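Ferredoxin (Thauera aromatica, PDB 1RGV) carries two [4Fe-4S] clusters and transfers electrons, serving as the electron donor of 4-hydroxybenzoyl-CoA reductase. Local coordinates at residues D6-C11 with D27-I32. Numbering follows the deposited sequence.
Sequences DDCTAC and DPIYVI. With SF4 (iron/sulfur cluster), chain B.
Cys8 and Tyr30 meet through the cysteine sulfur, which serves the cluster and the facing loop at once. Cys8 SG binds iron FE3 of the cluster at 2.5 Å and accepts a hydrogen bond from Tyr30 N, 3.5 Å away and fairly straight at 162°; a weak second bond comes from Ala10 N. Such N-H...S bonds to cluster thiolates are a hallmark of ferredoxins and probably help to stabilise the reduced state. The Cys8 side chain is extended from the backbone N (chi1 176°), which sends SG to the cluster and leaves CB on Ile29 CG2, 3.4 Å apart. Asp6 OD1 comes within 4.0 Å of the same Ile29 CG2, its side chain crossing that of Ile29 at about a right angle.

Tyr30 has CG anti to its carbonyl carbon (chi1 -79°), which carries the ring to the cluster, where sulfide S1 sits over its centre, 3.7 Å above the plane. Cys8 SG approaches the same ring obliquely, 5.0 Å from its centroid. Ala10 packs on CE1, with its CB 3.6 Å from that atom, and the hydroxyl is hydrogen-bonded to Asp12. Replacing Tyr30 by an alanine would probably uncover S1, leave Ala10 without its aromatic neighbour and deprive Asp12 of the phenol.

The loop 6-11 thus supplies Cys8 and Cys11, two of this cluster's ligands, while 27-32 covers it with Tyr30 and then enters strand 31-32, which pairs antiparallel with strand 23-24, whose Ile23 also touches the Tyr30 side chain.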
loop_
_atom_site.group_PDB
_atom_site.type_symbol
_atom_site.label_atom_id
_atom_site.label_comp_id
_atom_site.label_asym_id
_atom_site.label_seq_id
_atom_site.Cartn_x
_atom_site.Cartn_y
_atom_site.Cartn_z
ATOM N N ASP A 6 -8.717 -2.327 -10.610
ATOM C CA ASP A 6 -10.159 -2.245 -10.641
ATOM C C ASP A 6 -10.671 -3.665 -10.421
ATOM O O ASP A 6 -11.875 -3.908 -10.372
ATOM C CB ASP A 6 -10.638 -1.710 -11.985
ATOM C CG ASP A 6 -11.917 -0.909 -11.856
ATOM O OD1 ASP A 6 -12.889 -1.417 -11.242
ATOM O OD2 ASP A 6 -11.950 0.233 -12.364
ATOM N N ASP A 7 -9.741 -4.607 -10.289
ATOM C CA ASP A 7 -10.108 -5.994 -10.046
ATOM C C ASP A 7 -10.341 -6.191 -8.557
ATOM O O ASP A 7 -10.656 -7.292 -8.100
ATOM C CB ASP A 7 -9.012 -6.950 -10.521
ATOM C CG ASP A 7 -8.901 -7.005 -12.030
ATOM O OD1 ASP A 7 -9.908 -6.717 -12.715
ATOM O OD2 ASP A 7 -7.811 -7.350 -12.530
ATOM N N CYS A 8 -10.174 -5.117 -7.796
ATOM C CA CYS A 8 -10.385 -5.182 -6.362
ATOM C C CYS A 8 -11.783 -5.750 -6.116
ATOM O O CYS A 8 -12.737 -5.391 -6.806
ATOM C CB CYS A 8 -10.262 -3.783 -5.759
ATOM S SG CYS A 8 -10.613 -3.695 -3.994
ATOM N N THR A 9 -11.895 -6.646 -5.140
ATOM C CA THR A 9 -13.172 -7.270 -4.802
ATOM C C THR A 9 -13.751 -6.635 -3.542
ATOM O O THR A 9 -14.870 -6.944 -3.127
ATOM C CB THR A 9 -12.989 -8.796 -4.583
ATOM O OG1 THR A 9 -12.632 -9.408 -5.828
ATOM C CG2 THR A 9 -14.270 -9.442 -4.064
ATOM N N ALA A 10 -12.981 -5.735 -2.941
ATOM C CA ALA A 10 -13.405 -5.048 -1.728
ATOM C C ALA A 10 -13.632 -6.030 -0.580
ATOM O O ALA A 10 -14.590 -5.890 0.178
ATOM C CB ALA A 10 -14.676 -4.250 -1.998
ATOM N N CYS A 11 -12.751 -7.021 -0.454
ATOM C CA CYS A 11 -12.869 -8.011 0.613
ATOM C C CYS A 11 -12.362 -7.445 1.944
ATOM O O CYS A 11 -12.524 -8.067 2.997
ATOM C CB CYS A 11 -12.101 -9.285 0.254
ATOM S SG CYS A 11 -10.302 -9.123 0.244
ATOM N N ASP A 27 -15.683 1.994 -2.733
ATOM C CA ASP A 27 -16.768 1.294 -3.416
ATOM C C ASP A 27 -16.877 1.857 -4.825
ATOM O O ASP A 27 -17.121 3.050 -5.005
ATOM C CB ASP A 27 -18.084 1.515 -2.660
ATOM C CG ASP A 27 -19.276 0.865 -3.343
ATOM O OD1 ASP A 27 -19.194 -0.334 -3.678
ATOM O OD2 ASP A 27 -20.302 1.550 -3.538
ATOM N N PRO A 28 -16.722 1.006 -5.848
ATOM C CA PRO A 28 -16.479 -0.442 -5.810
ATOM C C PRO A 28 -15.107 -0.937 -5.324
ATOM O O PRO A 28 -14.999 -2.071 -4.849
ATOM C CB PRO A 28 -16.741 -0.858 -7.251
ATOM C CG PRO A 28 -16.186 0.308 -8.007
ATOM C CD PRO A 28 -16.733 1.492 -7.241
ATOM N N ILE A 29 -14.064 -0.116 -5.441
ATOM C CA ILE A 29 -12.734 -0.559 -5.019
ATOM C C ILE A 29 -12.076 0.283 -3.926
ATOM O O ILE A 29 -12.519 1.393 -3.622
ATOM C CB ILE A 29 -11.760 -0.628 -6.225
ATOM C CG1 ILE A 29 -11.499 0.779 -6.777
ATOM C CG2 ILE A 29 -12.339 -1.531 -7.308
ATOM C CD1 ILE A 29 -10.556 0.816 -7.974
ATOM N N TYR A 30 -11.015 -0.261 -3.338
ATOM C CA TYR A 30 -10.274 0.421 -2.283
ATOM C C TYR A 30 -9.204 1.341 -2.867
ATOM O O TYR A 30 -8.719 1.119 -3.979
ATOM C CB TYR A 30 -9.640 -0.609 -1.353
ATOM C CG TYR A 30 -10.606 -1.196 -0.347
ATOM C CD1 TYR A 30 -11.916 -1.517 -0.709
ATOM C CD2 TYR A 30 -10.206 -1.446 0.969
ATOM C CE1 TYR A 30 -12.802 -2.071 0.215
ATOM C CE2 TYR A 30 -11.084 -2.003 1.899
ATOM C CZ TYR A 30 -12.377 -2.312 1.513
ATOM O OH TYR A 30 -13.244 -2.866 2.420
ATOM N N VAL A 31 -8.836 2.370 -2.107
ATOM C CA VAL A 31 -7.851 3.346 -2.563
ATOM C C VAL A 31 -6.641 3.498 -1.635
ATOM O O VAL A 31 -6.787 3.550 -0.412
ATOM C CB VAL A 31 -8.504 4.734 -2.718
ATOM C CG1 VAL A 31 -7.560 5.668 -3.453
ATOM C CG2 VAL A 31 -9.835 4.607 -3.446
ATOM N N ILE A 32 -5.451 3.572 -2.229
ATOM C CA ILE A 32 -4.216 3.742 -1.468
ATOM C C ILE A 32 -3.750 5.193 -1.559
ATOM O O ILE A 32 -3.807 5.807 -2.625
ATOM C CB ILE A 32 -3.074 2.847 -2.007
ATOM C CG1 ILE A 32 -3.338 1.383 -1.656
ATOM C CG2 ILE A 32 -1.730 3.310 -1.444
ATOM C CD1 ILE A 32 -2.267 0.433 -2.181
HETATM FE FE1 SF4 B . -7.132 -7.148 -2.574
HETATM FE FE2 SF4 B . -7.613 -5.219 -0.550
HETATM FE FE3 SF4 B . -8.976 -5.220 -2.915
HETATM FE FE4 SF4 B . -9.374 -7.224 -1.028
HETATM S S1 SF4 B . -9.823 -4.896 -0.808
HETATM S S2 SF4 B . -9.250 -7.318 -3.106
HETATM S S3 SF4 B . -7.316 -7.341 -0.184
HETATM S S4 SF4 B . -6.891 -4.844 -2.701
#